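Local coordinates for protein PHOX (Pseudomonas fluorescens, PDB 4A9X) that probably hydrolyses phosphate monoesters as a calcium-dependent alkaline phosphatase of the PhoX family, built on a beta-propeller-like fold, at residues A[183-188]-A[275-280]. Residues are numbered along the deposited sequence; the frame is centred on the assembly and turned at random. Where two conformers were deposited one is given.
Sequences KTPWGT and AALAET
Leu277 puts its branched end against the backbone of Lys183 and the side chains of Pro185 and Trp186, joining two sheets of the propeller-like fold where a 3:5 hairpin of one, a type I turn with a G1 bulge at Gly187, meets strand 276-279, an outermost strand of the other. The turn links strand 178-183 to strand 189-193. The nearest approach is from Lys183 O to Leu277 CG, 3.6 Å, a van der Waals contact. Further out, the methyl CD1 of Leu277 does the reaching: it lies 4.1 Å from Pro185 CD, the two side chains crossing at a slant, and 4.2 Å from CH2 of Trp186, the far corner of the indole, which it meets obliquely. In one of two modelled conformers, and so less certainly, Glu279 slides past Pro185 in the opposite sense, OE2 3.9 Å from Pro185 CG and OE1 hydrogen-bonded to His309 NE2.

No direct hydrogen bond joins the segments, but a water does: it accepts from Lys183 N and Leu277 N and donates to Ala275 O. Next to this bridge, a backbone bond between Ala275 and Asn181 links strand 178-183 directly to the chain at Ala275, and Leu190 packs against both Leu277 and Thr184.

The turn's own shape sets up these contacts. Gly187 N to Thr184 O (3.2 Å) closes it, Thr184 N to Thr188 O (2.9 Å) pairs its ends, and Gly187 has the positive phi (72°) of the bulge. Trp186 chi1 of 54° sets CG between the backbone N and carbonyl carbon, laying the indole under Thr184, whose CB sits over the ring centre, 3.4 Å above its plane. Glu251 OE2 accepts a hydrogen bond from Trp186 NE1 and is hydrogen-bonded to Thr188 OG1, which in turn accepts from Thr184 OG1 at 2.6 Å.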
loop_
_atom_site.group_PDB
_atom_site.type_symbol
_atom_site.label_atom_id
_atom_site.label_comp_id
_atom_site.label_asym_id
_atom_site.label_seq_id
_atom_site.Cartn_x
_atom_site.Cartn_y
_atom_site.Cartn_z
ATOM N N LYS A 183 -9.754 0.052 -5.506
ATOM C CA LYS A 183 -10.873 -0.697 -6.029
ATOM C C LYS A 183 -11.722 0.340 -6.771
ATOM O O LYS A 183 -12.184 1.287 -6.141
ATOM C CB LYS A 183 -11.676 -1.356 -4.910
ATOM C CG LYS A 183 -12.806 -2.228 -5.445
ATOM C CD LYS A 183 -13.576 -2.943 -4.329
ATOM C CE LYS A 183 -14.812 -3.623 -4.888
ATOM N NZ LYS A 183 -15.678 -4.221 -3.835
ATOM N N THR A 184 -11.904 0.170 -8.096
ATOM C CA THR A 184 -12.676 1.118 -8.913
ATOM C C THR A 184 -14.143 0.783 -8.918
ATOM O O THR A 184 -14.523 -0.392 -8.954
ATOM C CB THR A 184 -12.169 1.196 -10.368
ATOM O OG1 THR A 184 -12.524 0.021 -11.106
ATOM C CG2 THR A 184 -10.656 1.454 -10.461
ATOM N N PRO A 185 -14.981 1.809 -9.099
ATOM C CA PRO A 185 -16.422 1.555 -9.229
ATOM C C PRO A 185 -16.832 0.878 -10.563
ATOM O O PRO A 185 -17.975 0.444 -10.676
ATOM C CB PRO A 185 -17.028 2.940 -9.043
ATOM C CG PRO A 185 -16.013 3.872 -9.420
ATOM C CD PRO A 185 -14.685 3.251 -9.094
ATOM N N TRP A 186 -15.889 0.739 -11.535
ATOM C CA TRP A 186 -16.066 0.057 -12.825
ATOM C C TRP A 186 -15.487 -1.399 -12.824
ATOM O O TRP A 186 -15.189 -1.937 -13.901
ATOM C CB TRP A 186 -15.545 0.912 -14.024
ATOM C CG TRP A 186 -14.127 1.403 -13.943
ATOM C CD1 TRP A 186 -13.020 0.820 -14.496
ATOM C CD2 TRP A 186 -13.677 2.627 -13.346
ATOM N NE1 TRP A 186 -11.906 1.583 -14.236
ATOM C CE2 TRP A 186 -12.277 2.686 -13.512
ATOM C CE3 TRP A 186 -14.324 3.680 -12.671
ATOM C CZ2 TRP A 186 -11.509 3.720 -12.978
ATOM C CZ3 TRP A 186 -13.559 4.698 -12.134
ATOM C CH2 TRP A 186 -12.173 4.710 -12.277
ATOM N N GLY A 187 -15.294 -1.992 -11.622
ATOM C CA GLY A 187 -14.888 -3.375 -11.416
ATOM C C GLY A 187 -13.450 -3.724 -11.746
ATOM O O GLY A 187 -13.158 -4.851 -12.155
ATOM N N THR A 188 -12.538 -2.787 -11.521
ATOM C CA THR A 188 -11.103 -3.018 -11.761
ATOM C C THR A 188 -10.308 -2.760 -10.502
ATOM O O THR A 188 -10.776 -2.085 -9.582
ATOM C CB THR A 188 -10.576 -2.236 -12.952
ATOM O OG1 THR A 188 -10.608 -0.845 -12.669
ATOM C CG2 THR A 188 -11.328 -2.559 -14.246
ATOM N N ALA A 275 -4.206 3.867 -3.470
ATOM C CA ALA A 275 -5.004 4.707 -4.370
ATOM C C ALA A 275 -6.430 4.710 -3.879
ATOM O O ALA A 275 -7.101 3.682 -4.002
ATOM C CB ALA A 275 -4.921 4.106 -5.750
ATOM N N ALA A 276 -6.880 5.810 -3.225
ATOM C CA ALA A 276 -8.221 5.895 -2.667
ATOM C C ALA A 276 -9.159 6.510 -3.675
ATOM O O ALA A 276 -8.962 7.672 -4.080
ATOM C CB ALA A 276 -8.211 6.710 -1.387
ATOM N N LEU A 277 -10.186 5.745 -4.071
ATOM C CA LEU A 277 -11.168 6.262 -5.021
ATOM C C LEU A 277 -12.213 7.150 -4.388
ATOM O O LEU A 277 -12.744 6.844 -3.329
ATOM C CB LEU A 277 -11.852 5.122 -5.768
ATOM C CG LEU A 277 -11.173 4.643 -7.038
ATOM C CD1 LEU A 277 -11.440 5.588 -8.208
ATOM C CD2 LEU A 277 -9.696 4.427 -6.851
ATOM N N ALA A 278 -12.588 8.211 -5.130
ATOM C CA ALA A 278 -13.657 9.114 -4.799
ATOM C C ALA A 278 -14.328 9.543 -6.120
ATOM O O ALA A 278 -13.979 9.010 -7.180
ATOM C CB ALA A 278 -13.103 10.293 -4.037
ATOM N N GLU A 279 -15.323 10.434 -6.042
ATOM C CA GLU A 279 -16.072 10.912 -7.204
ATOM C C GLU A 279 -16.448 12.368 -7.014
ATOM O O GLU A 279 -16.955 12.726 -5.960
ATOM C CB GLU A 279 -17.363 10.082 -7.403
ATOM C CG GLU A 279 -17.094 8.600 -7.561
ATOM C CD GLU A 279 -18.251 7.678 -7.888
ATOM O OE1 GLU A 279 -19.209 8.117 -8.567
ATOM O OE2 GLU A 279 -18.186 6.500 -7.468
ATOM N N THR A 280 -16.236 13.205 -8.036
ATOM C CA THR A 280 -16.622 14.608 -7.927
ATOM C C THR A 280 -18.156 14.713 -7.969
ATOM O O THR A 280 -18.834 13.772 -8.387
ATOM C CB THR A 280 -16.049 15.423 -9.073
ATOM O OG1 THR A 280 -16.618 14.994 -10.308
ATOM C CG2 THR A 280 -14.534 15.368 -9.125
HETATM O O HOH W 1 -10.133 2.639 -3.571
#